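Local coordinates for protein ZmpA Glycopeptidase (PDB 6XSX) that probably cleaves the peptide backbone of glycosylated proteins, this chain being the M60 metallopeptidase catalytic module of a larger glycopeptidase, at residues M280-M283 against G284-F287; T293-E296 against V297-N300; R318-L321 against W322-I326; W366-F369 against E370-F373. One frame throughout, in Å; residues are numbered along the deposited sequence.

Contact 1. Residues M280-M283 against G284-F287; sequences MHEM and GHNF
His281 and His285 bring their imidazoles together at an oblique angle: the centroids lie 4.4 Å apart with the planes at 78°, and His281 NE2 comes to 2.9 Å from His285 NE2. Different first torsions, one helical turn apart, turn the rings toward each other. In His281 CG stands anti to the backbone N (chi1 169°), whereas in His285 it lies beside the N (chi1 -82°). Between them in sequence, Glu282 bends at chi2 so that its carboxylate runs alongside the His285 ring, with OE1 in the plane of that ring at its edge, 3.5 Å from CD2. His281, Glu282 and His285 fit the HExxH pattern of zinc metallopeptidases, consistent with the M60 assignment, although no metal is bound to them here. Toward the C-terminal end of helix 277-286, Met283 and Phe287 lie side by side; Met283 CG packs 3.6 Å from Phe287 CD2, and the sulfur makes an oblique Met-aromatic contact. The turn itself is held by Gly284 N to Met280 O at 2.8 Å and by His285 N to His281 O at 3.1 Å. The amide of buried Asn286 is held by Gly258, Tyr240 and Ile259, while Met280 and Met283 pack on helices 206-224 and 301-309.

Contact 2. Residues T293-E296 against V297-N300; sequences TIVE and VTNN
Ile294 O receives two backbone N-H groups, from Val297 N at 3.0 Å and Thr298 N at 3.1 Å. Thr298 N lies in the carbonyl plane, while Val297 N stands 50° out of it, away from a lone pair. The next carbonyl, Val295 O, takes Asn299 N at 2.9 Å. Ile294 is thus the N-cap of the short helix 295-298, whose opening turn these bonds define, within the M60 peptidase module. The hydroxyl of Thr298, set between its backbone N and carbonyl carbon (chi1 58°), also faces Ile294 O at 3.3 Å from OG1, a weak and unsettled bond. Asn300 ND2 folds back to Val297 O in a weak bond of 2.7 Å, and Asn300 packs on His281 of the HExxH helix. Asn299 lays its amide beside Val295, with ND2 3.6 Å from Val295 CB, and that nitrogen is bonded to the carbonyl of Asp288. Apolar packing lies farther out: the side chains of Ile294 and Val297 run alongside each other, CG2 to CG2 at 3.9 Å, and both reach helix 383-398. Thr293 and Thr298 cross obliquely, OG1 of the former 3.9 Å from CG2 of the latter, and Thr293 OG1 is hydrogen-bonded to Trp390 NE1.

Contact 3. Residues R318-L321 against W322-I326; sequences RQNL and WERNI
Leu321 O is shared by two successive amides of a wide turn: Ile326 N, five residues on, reaches it at 2.9 Å with an N-H...O angle of 161°, and Asn325 N comes to 3.0 Å. The bond from Ile326 is the straighter, with its donor almost in line with the C=O; Asn325 N stands above the carbonyl plane, 38° out of it. This is a pi-type turn near the start of helix 321-331. It follows directly on a Schellman motif that ends helix 315-318, in which Asn320, with positive phi, is the C-prime residue: Leu321 N bonds to Ile316 O and Asn320 N to Thr317 O. Asn320 is at the same time the N-cap of the next helix, and there its backbone does the work, its O accepting Arg324 N at 3.1 Å while its side chain makes no capping bond. The side chains of these two residues meet obliquely. Arg324, extended from CG to NE, carries its aliphatic part past Asn320, and Asn320 ND2 sits over one face of the guanidinium, 4.0 Å above the plane and toward its rim. Inward, Leu321 and Ile326 pack on Ile316 and on helix 347-361. Trp322 points its NE1 to Asp436 OD2, and Glu323 bonds to Thr493 and Ser494, linking the helix to the C-terminal part of the chain. Leu321 and Asn325 run alongside each other, directed the same way, and Leu321 CD2 approaches Asn325 ND2 to 3.7 Å.

Contact 4. Residues W366-F369 against E370-F373; sequences WPRF and EQEF. With EDO (1,2-ethanediol), chain G.
Glu370 and Phe369 have the most surface buried here, and Glu370 lays its side chain against Trp366, one turn earlier. Its CG makes a CH-pi contact with the five-membered ring of the indole, 3.8 Å from the centroid and 29° off the normal. A bend at chi2 then swings the carboxylate over the indole at only 21° from its plane, so that OE2 lies 3.4 Å from Trp366 CZ2. The same oxygen approaches the edge of the Phe369 ring, near its plane. The other oxygen, OE1, lies close to the like-charged Asp288, a proximity that may raise the pKa of one of the two acids. Phe369 CG stands anti to the backbone N, which sets the ring alongside Phe373. The phenyl planes are inclined at 51° in an oblique pair, and Phe373 CE1 comes over the face of Phe369, 3.4 Å from its CZ. Regular i to i+4 bonds hold the helix; the straightest joins Glu370 N to Trp366 O at 2.8 Å. On the solvent side, Arg368 NH1 donates to O1 of an ethanediol, probably from the crystallisation liquor, at 2.8 Å. Gln371 passes across the Arg368 side chain, and Gln371 NE2 is bonded to Gly225 O. Helix 365-375 packs against two neighbours: Trp366 meets Tyr223 and Trp224 at the end of helix 206-224, the latter edge-to-face, while Phe369 and Phe373 lie on alanines of helix 383-398.

Overall arrangement
Following the chain, contact 1 lies on helix 277-286, contact 2 on helix 295-298, contact 3 spans the junction between helices 315-318 and 321-331, and contact 4 lies on helix 365-375. Each is local and closes no long loop; they come in series, without nesting or crossing. Contacts 1 and 2 touch, with Gly284 O 3.0 Å from Asn299 CG, and contact 2 touches contact 4 through Thr298 O and Trp366 CZ2 at 3.6 Å. Contact 2 thus bridges the HExxH helix and helix 365-375; contacts 1 and 4 themselves do not touch. Contact 3 stands apart, its centre about 19 Å from that of contact 2, the nearest of the three, although helix 347-361 packs against both contacts 2 and 3.

Contact 1. Residues M280-M283 against G284-F287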
loop_
_atom_site.group_PDB
_atom_site.type_symbol
_atom_site.label_atom_id
_atom_site.label_comp_id
_atom_site.label_asym_id
_atom_site.label_seq_id
_atom_site.Cartn_x
_atom_site.Cartn_y
_atom_site.Cartn_z
ATOM N N MET A 280 -4.336 0.471 -2.129
ATOM C CA MET A 280 -2.934 0.464 -1.745
ATOM C C MET A 280 -2.714 1.266 -0.463
ATOM O O MET A 280 -1.797 0.977 0.301
ATOM C CB MET A 280 -2.044 0.955 -2.889
ATOM C CG MET A 280 -2.127 0.045 -4.104
ATOM S SD MET A 280 -1.846 -1.705 -3.659
ATOM C CE MET A 280 -0.113 -1.648 -3.227
ATOM N N HIS A 281 -3.598 2.232 -0.196
ATOM C CA HIS A 281 -3.545 2.962 1.061
ATOM C C HIS A 281 -3.750 1.999 2.229
ATOM O O HIS A 281 -3.065 2.106 3.239
ATOM C CB HIS A 281 -4.548 4.125 1.053
ATOM C CG HIS A 281 -4.758 4.778 2.379
ATOM N ND1 HIS A 281 -3.997 5.858 2.804
ATOM C CD2 HIS A 281 -5.639 4.517 3.372
ATOM C CE1 HIS A 281 -4.398 6.231 4.003
ATOM N NE2 HIS A 281 -5.412 5.423 4.377
ATOM N N GLU A 282 -4.677 1.046 2.070
ATOM C CA GLU A 282 -4.936 0.052 3.104
ATOM C C GLU A 282 -3.755 -0.897 3.259
ATOM O O GLU A 282 -3.407 -1.258 4.376
ATOM C CB GLU A 282 -6.212 -0.747 2.828
ATOM C CG GLU A 282 -7.460 0.119 2.764
ATOM C CD GLU A 282 -7.569 1.186 3.840
ATOM O OE1 GLU A 282 -7.233 0.889 4.997
ATOM O OE2 GLU A 282 -7.979 2.325 3.513
ATOM N N MET A 283 -3.158 -1.327 2.145
ATOM C CA MET A 283 -2.016 -2.220 2.259
ATOM C C MET A 283 -0.889 -1.478 2.986
ATOM O O MET A 283 -0.203 -2.058 3.830
ATOM C CB MET A 283 -1.539 -2.710 0.884
ATOM C CG MET A 283 -0.340 -3.642 0.962
ATOM S SD MET A 283 -0.079 -4.592 -0.565
ATOM C CE MET A 283 -1.519 -5.661 -0.520
ATOM N N GLY A 284 -0.746 -0.179 2.677
ATOM C CA GLY A 284 0.226 0.700 3.317
ATOM C C GLY A 284 0.113 0.710 4.843
ATOM O O GLY A 284 1.121 0.604 5.537
ATOM N N HIS A 285 -1.117 0.841 5.356
ATOM C CA HIS A 285 -1.360 0.815 6.791
ATOM C C HIS A 285 -0.854 -0.498 7.378
ATOM O O HIS A 285 -0.368 -0.519 8.497
ATOM C CB HIS A 285 -2.860 0.874 7.109
ATOM C CG HIS A 285 -3.482 2.228 7.093
ATOM N ND1 HIS A 285 -2.889 3.326 7.693
ATOM C CD2 HIS A 285 -4.670 2.647 6.600
ATOM C CE1 HIS A 285 -3.672 4.379 7.536
ATOM N NE2 HIS A 285 -4.781 3.984 6.871
ATOM N N ASN A 286 -1.014 -1.595 6.628
ATOM C CA ASN A 286 -0.688 -2.918 7.136
ATOM C C ASN A 286 0.823 -3.130 7.162
ATOM O O ASN A 286 1.324 -3.945 7.940
ATOM C CB ASN A 286 -1.414 -4.019 6.356
ATOM C CG ASN A 286 -2.787 -4.315 6.926
ATOM O OD1 ASN A 286 -2.931 -4.510 8.133
ATOM N ND2 ASN A 286 -3.796 -4.355 6.071
ATOM N N PHE A 287 1.553 -2.396 6.317
ATOM C CA PHE A 287 2.981 -2.662 6.203
ATOM C C PHE A 287 3.864 -1.850 7.160
ATOM O O PHE A 287 5.079 -2.024 7.121
ATOM C CB PHE A 287 3.458 -2.599 4.747
ATOM C CG PHE A 287 3.408 -3.934 4.051
ATOM C CD1 PHE A 287 4.502 -4.783 4.068
ATOM C CD2 PHE A 287 2.254 -4.359 3.410
ATOM C CE1 PHE A 287 4.450 -6.026 3.447
ATOM C CE2 PHE A 287 2.203 -5.597 2.790
ATOM C CZ PHE A 287 3.304 -6.423 2.799
#

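Contact 2. Residues T293-E296 against V297-N300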
loop_
_atom_site.group_PDB
_atom_site.type_symbol
_atom_site.label_atom_id
_atom_site.label_comp_id
_atom_site.label_asym_id
_atom_site.label_seq_id
_atom_site.Cartn_x
_atom_site.Cartn_y
_atom_site.Cartn_z
ATOM N N THR A 293 8.344 5.976 14.202
ATOM C CA THR A 293 8.055 6.888 13.104
ATOM C C THR A 293 6.609 7.380 13.207
ATOM O O THR A 293 5.940 7.119 14.200
ATOM C CB THR A 293 8.422 6.250 11.757
ATOM O OG1 THR A 293 8.355 7.290 10.779
ATOM C CG2 THR A 293 7.521 5.097 11.369
ATOM N N ILE A 294 6.136 8.104 12.186
ATOM C CA ILE A 294 4.733 8.496 12.117
ATOM C C ILE A 294 4.100 7.762 10.934
ATOM O O ILE A 294 4.168 8.241 9.801
ATOM C CB ILE A 294 4.573 10.025 11.974
ATOM C CG1 ILE A 294 5.441 10.815 12.964
ATOM C CG2 ILE A 294 3.106 10.422 12.079
ATOM C CD1 ILE A 294 5.531 12.315 12.660
ATOM N N VAL A 295 3.477 6.606 11.211
ATOM C CA VAL A 295 3.082 5.687 10.153
ATOM C C VAL A 295 1.914 6.256 9.345
ATOM O O VAL A 295 1.780 5.950 8.159
ATOM C CB VAL A 295 2.835 4.250 10.657
ATOM C CG1 VAL A 295 4.129 3.607 11.121
ATOM C CG2 VAL A 295 1.755 4.169 11.734
ATOM N N GLU A 296 1.108 7.123 9.977
ATOM C CA GLU A 296 -0.010 7.775 9.308
ATOM C C GLU A 296 0.507 8.646 8.163
ATOM O O GLU A 296 -0.194 8.897 7.183
ATOM C CB GLU A 296 -0.822 8.611 10.298
ATOM C CG GLU A 296 -1.512 7.781 11.368
ATOM C CD GLU A 296 -0.721 7.489 12.638
ATOM O OE1 GLU A 296 0.457 7.926 12.745
ATOM O OE2 GLU A 296 -1.289 6.817 13.529
ATOM N N VAL A 297 1.745 9.126 8.296
ATOM C CA VAL A 297 2.304 9.945 7.233
ATOM C C VAL A 297 2.969 9.009 6.226
ATOM O O VAL A 297 2.605 9.020 5.051
ATOM C CB VAL A 297 3.245 11.040 7.774
ATOM C CG1 VAL A 297 3.990 11.757 6.663
ATOM C CG2 VAL A 297 2.494 12.051 8.638
ATOM N N THR A 298 3.870 8.150 6.731
ATOM C CA THR A 298 4.822 7.431 5.901
ATOM C C THR A 298 4.139 6.344 5.073
ATOM O O THR A 298 4.667 5.957 4.038
ATOM C CB THR A 298 6.039 6.925 6.694
ATOM O OG1 THR A 298 5.624 6.069 7.759
ATOM C CG2 THR A 298 6.901 8.040 7.235
ATOM N N ASN A 299 2.951 5.880 5.492
ATOM C CA ASN A 299 2.323 4.746 4.825
ATOM C C ASN A 299 1.785 5.140 3.444
ATOM O O ASN A 299 1.528 4.281 2.600
ATOM C CB ASN A 299 1.363 3.984 5.746
ATOM C CG ASN A 299 2.088 3.160 6.798
ATOM O OD1 ASN A 299 3.298 2.951 6.709
ATOM N ND2 ASN A 299 1.363 2.671 7.795
ATOM N N ASN A 300 1.649 6.447 3.213
ATOM C CA ASN A 300 1.186 6.990 1.948
ATOM C C ASN A 300 2.216 6.769 0.841
ATOM O O ASN A 300 1.911 6.918 -0.339
ATOM C CB ASN A 300 0.936 8.492 2.075
ATOM C CG ASN A 300 -0.179 8.802 3.047
ATOM O OD1 ASN A 300 -1.293 8.327 2.877
ATOM N ND2 ASN A 300 0.116 9.590 4.069
#

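Contact 3. Residues R318-L321 against W322-I326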
loop_
_atom_site.group_PDB
_atom_site.type_symbol
_atom_site.label_atom_id
_atom_site.label_comp_id
_atom_site.label_asym_id
_atom_site.label_seq_id
_atom_site.Cartn_x
_atom_site.Cartn_y
_atom_site.Cartn_z
ATOM N N ARG A 318 -3.273 14.943 -7.833
ATOM C CA ARG A 318 -4.723 14.844 -7.879
ATOM C C ARG A 318 -5.347 15.879 -6.940
ATOM O O ARG A 318 -6.327 16.514 -7.307
ATOM C CB ARG A 318 -5.165 13.391 -7.667
ATOM C CG ARG A 318 -6.626 13.111 -7.986
ATOM C CD ARG A 318 -6.964 11.627 -8.060
ATOM N NE ARG A 318 -6.622 10.834 -6.877
ATOM C CZ ARG A 318 -5.559 10.035 -6.785
ATOM N NH1 ARG A 318 -5.339 9.344 -5.677
ATOM N NH2 ARG A 318 -4.721 9.921 -7.801
ATOM N N GLN A 319 -4.753 16.089 -5.755
ATOM C CA GLN A 319 -5.264 17.067 -4.804
ATOM C C GLN A 319 -4.679 18.463 -5.051
ATOM O O GLN A 319 -4.829 19.338 -4.205
ATOM C CB GLN A 319 -4.974 16.653 -3.357
ATOM C CG GLN A 319 -5.396 15.234 -2.994
ATOM C CD GLN A 319 -6.868 14.980 -3.196
ATOM O OE1 GLN A 319 -7.265 14.117 -3.977
ATOM N NE2 GLN A 319 -7.693 15.747 -2.504
ATOM N N ASN A 320 -3.997 18.671 -6.186
ATOM C CA ASN A 320 -3.509 19.988 -6.579
ATOM C C ASN A 320 -2.582 20.594 -5.521
ATOM O O ASN A 320 -2.513 21.816 -5.395
ATOM C CB ASN A 320 -4.656 20.987 -6.803
ATOM C CG ASN A 320 -5.703 20.568 -7.817
ATOM O OD1 ASN A 320 -5.394 19.939 -8.826
ATOM N ND2 ASN A 320 -6.952 20.944 -7.579
ATOM N N LEU A 321 -1.872 19.752 -4.759
ATOM C CA LEU A 321 -1.134 20.222 -3.596
ATOM C C LEU A 321 0.242 20.767 -3.978
ATOM O O LEU A 321 0.801 21.585 -3.252
ATOM C CB LEU A 321 -1.005 19.092 -2.569
ATOM C CG LEU A 321 -2.306 18.675 -1.880
ATOM C CD1 LEU A 321 -2.037 17.600 -0.835
ATOM C CD2 LEU A 321 -3.000 19.875 -1.241
ATOM N N TRP A 322 0.808 20.281 -5.086
ATOM C CA TRP A 322 2.079 20.822 -5.546
ATOM C C TRP A 322 1.950 22.338 -5.676
ATOM O O TRP A 322 2.762 23.076 -5.115
ATOM C CB TRP A 322 2.522 20.195 -6.872
ATOM C CG TRP A 322 2.842 18.727 -6.857
ATOM C CD1 TRP A 322 2.235 17.759 -7.606
ATOM C CD2 TRP A 322 3.875 18.060 -6.109
ATOM N NE1 TRP A 322 2.814 16.540 -7.386
ATOM C CE2 TRP A 322 3.826 16.691 -6.469
ATOM C CE3 TRP A 322 4.844 18.480 -5.186
ATOM C CZ2 TRP A 322 4.696 15.745 -5.925
ATOM C CZ3 TRP A 322 5.706 17.543 -4.652
ATOM C CH2 TRP A 322 5.633 16.195 -5.020
ATOM N N GLU A 323 0.894 22.778 -6.377
ATOM C CA GLU A 323 0.708 24.182 -6.715
ATOM C C GLU A 323 0.068 24.966 -5.563
ATOM O O GLU A 323 0.387 26.138 -5.365
ATOM C CB GLU A 323 -0.073 24.334 -8.028
ATOM C CG GLU A 323 0.674 23.823 -9.260
ATOM C CD GLU A 323 1.985 24.529 -9.589
ATOM O OE1 GLU A 323 2.002 25.766 -9.584
ATOM O OE2 GLU A 323 2.996 23.844 -9.858
ATOM N N ARG A 324 -0.848 24.337 -4.817
ATOM C CA ARG A 324 -1.588 25.044 -3.779
ATOM C C ARG A 324 -0.753 25.223 -2.511
ATOM O O ARG A 324 -0.984 26.157 -1.747
ATOM C CB ARG A 324 -2.858 24.284 -3.385
ATOM C CG ARG A 324 -4.035 24.491 -4.328
ATOM C CD ARG A 324 -5.216 23.662 -3.868
ATOM N NE ARG A 324 -6.372 24.002 -4.680
ATOM C CZ ARG A 324 -7.616 23.568 -4.475
ATOM N NH1 ARG A 324 -7.890 22.773 -3.452
ATOM N NH2 ARG A 324 -8.585 23.947 -5.293
ATOM N N ASN A 325 0.195 24.311 -2.274
ATOM C CA ASN A 325 0.754 24.143 -0.943
ATOM C C ASN A 325 2.278 24.080 -0.985
ATOM O O ASN A 325 2.948 24.894 -0.351
ATOM C CB ASN A 325 0.242 22.866 -0.274
ATOM C CG ASN A 325 -0.951 23.097 0.627
ATOM O OD1 ASN A 325 -0.793 23.186 1.849
ATOM N ND2 ASN A 325 -2.139 23.194 0.042
ATOM N N ILE A 326 2.804 23.073 -1.695
ATOM C CA ILE A 326 4.163 22.609 -1.480
ATOM C C ILE A 326 5.134 23.566 -2.159
ATOM O O ILE A 326 6.003 24.129 -1.503
ATOM C CB ILE A 326 4.333 21.150 -1.966
ATOM C CG1 ILE A 326 3.409 20.198 -1.200
ATOM C CG2 ILE A 326 5.792 20.713 -1.862
ATOM C CD1 ILE A 326 3.018 18.949 -1.954
#

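Contact 4. Residues W366-F369 against E370-F373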
loop_
_atom_site.group_PDB
_atom_site.type_symbol
_atom_site.label_atom_id
_atom_site.label_comp_id
_atom_site.label_asym_id
_atom_site.label_seq_id
_atom_site.Cartn_x
_atom_site.Cartn_y
_atom_site.Cartn_z
ATOM N N TRP A 366 13.353 4.986 -0.613
ATOM C CA TRP A 366 12.370 4.508 0.351
ATOM C C TRP A 366 12.777 3.165 0.973
ATOM O O TRP A 366 12.791 3.037 2.196
ATOM C CB TRP A 366 10.944 4.496 -0.220
ATOM C CG TRP A 366 9.925 4.321 0.865
ATOM C CD1 TRP A 366 9.079 3.265 1.053
ATOM C CD2 TRP A 366 9.696 5.222 1.967
ATOM N NE1 TRP A 366 8.324 3.458 2.180
ATOM C CE2 TRP A 366 8.692 4.641 2.771
ATOM C CE3 TRP A 366 10.233 6.463 2.343
ATOM C CZ2 TRP A 366 8.211 5.271 3.922
ATOM C CZ3 TRP A 366 9.769 7.074 3.491
ATOM C CH2 TRP A 366 8.769 6.483 4.269
ATOM N N PRO A 367 13.129 2.119 0.186
ATOM C CA PRO A 367 13.527 0.832 0.762
ATOM C C PRO A 367 14.628 0.989 1.820
ATOM O O PRO A 367 14.542 0.406 2.905
ATOM C CB PRO A 367 13.967 -0.012 -0.447
ATOM C CG PRO A 367 14.091 0.977 -1.600
ATOM C CD PRO A 367 13.129 2.099 -1.285
ATOM N N ARG A 368 15.613 1.848 1.523
ATOM C CA ARG A 368 16.737 2.078 2.419
ATOM C C ARG A 368 16.276 2.838 3.663
ATOM O O ARG A 368 16.712 2.523 4.767
ATOM C CB ARG A 368 17.888 2.769 1.682
ATOM C CG ARG A 368 18.449 1.966 0.511
ATOM C CD ARG A 368 19.584 2.698 -0.197
ATOM N NE ARG A 368 20.645 2.936 0.780
ATOM C CZ ARG A 368 21.558 3.908 0.749
ATOM N NH1 ARG A 368 21.575 4.796 -0.232
ATOM N NH2 ARG A 368 22.447 3.994 1.720
ATOM N N PHE A 369 15.391 3.832 3.478
ATOM C CA PHE A 369 14.832 4.570 4.604
ATOM C C PHE A 369 14.068 3.619 5.535
ATOM O O PHE A 369 14.309 3.613 6.749
ATOM C CB PHE A 369 13.997 5.749 4.099
ATOM C CG PHE A 369 13.459 6.704 5.137
ATOM C CD1 PHE A 369 14.207 7.790 5.563
ATOM C CD2 PHE A 369 12.175 6.556 5.643
ATOM C CE1 PHE A 369 13.700 8.691 6.486
ATOM C CE2 PHE A 369 11.667 7.454 6.571
ATOM C CZ PHE A 369 12.431 8.522 6.986
ATOM N N GLU A 370 13.174 2.800 4.957
ATOM C CA GLU A 370 12.422 1.803 5.716
ATOM C C GLU A 370 13.368 0.860 6.463
ATOM O O GLU A 370 13.101 0.515 7.617
ATOM C CB GLU A 370 11.458 0.996 4.835
ATOM C CG GLU A 370 10.168 1.721 4.477
ATOM C CD GLU A 370 9.460 2.459 5.605
ATOM O OE1 GLU A 370 8.315 2.097 5.919
ATOM O OE2 GLU A 370 10.041 3.427 6.143
ATOM N N GLN A 371 14.451 0.438 5.792
ATOM C CA GLN A 371 15.444 -0.455 6.381
ATOM C C GLN A 371 16.068 0.173 7.630
ATOM O O GLN A 371 16.248 -0.514 8.634
ATOM C CB GLN A 371 16.512 -0.866 5.365
ATOM C CG GLN A 371 16.075 -1.977 4.423
ATOM C CD GLN A 371 17.055 -2.138 3.288
ATOM O OE1 GLN A 371 17.898 -1.273 3.056
ATOM N NE2 GLN A 371 16.944 -3.242 2.562
ATOM N N GLU A 372 16.375 1.476 7.578
ATOM C CA GLU A 372 16.968 2.139 8.733
ATOM C C GLU A 372 16.033 2.092 9.936
ATOM O O GLU A 372 16.483 1.836 11.055
ATOM C CB GLU A 372 17.350 3.589 8.442
ATOM C CG GLU A 372 18.547 3.709 7.515
ATOM C CD GLU A 372 19.853 3.209 8.108
ATOM O OE1 GLU A 372 20.167 3.589 9.245
ATOM O OE2 GLU A 372 20.539 2.431 7.433
ATOM N N PHE A 373 14.743 2.370 9.703
ATOM C CA PHE A 373 13.773 2.443 10.788
ATOM C C PHE A 373 13.445 1.051 11.329
ATOM O O PHE A 373 13.054 0.905 12.487
ATOM C CB PHE A 373 12.533 3.244 10.368
ATOM C CG PHE A 373 12.693 4.724 10.608
ATOM C CD1 PHE A 373 13.114 5.567 9.592
ATOM C CD2 PHE A 373 12.481 5.260 11.870
ATOM C CE1 PHE A 373 13.299 6.921 9.824
ATOM C CE2 PHE A 373 12.666 6.614 12.105
ATOM C CZ PHE A 373 13.069 7.442 11.079
HETATM C C1 EDO G . 19.142 7.075 -1.845
HETATM O O1 EDO G . 19.381 5.692 -1.641
HETATM C C2 EDO G . 20.398 7.844 -2.042
HETATM O O2 EDO G . 21.345 7.133 -2.812
#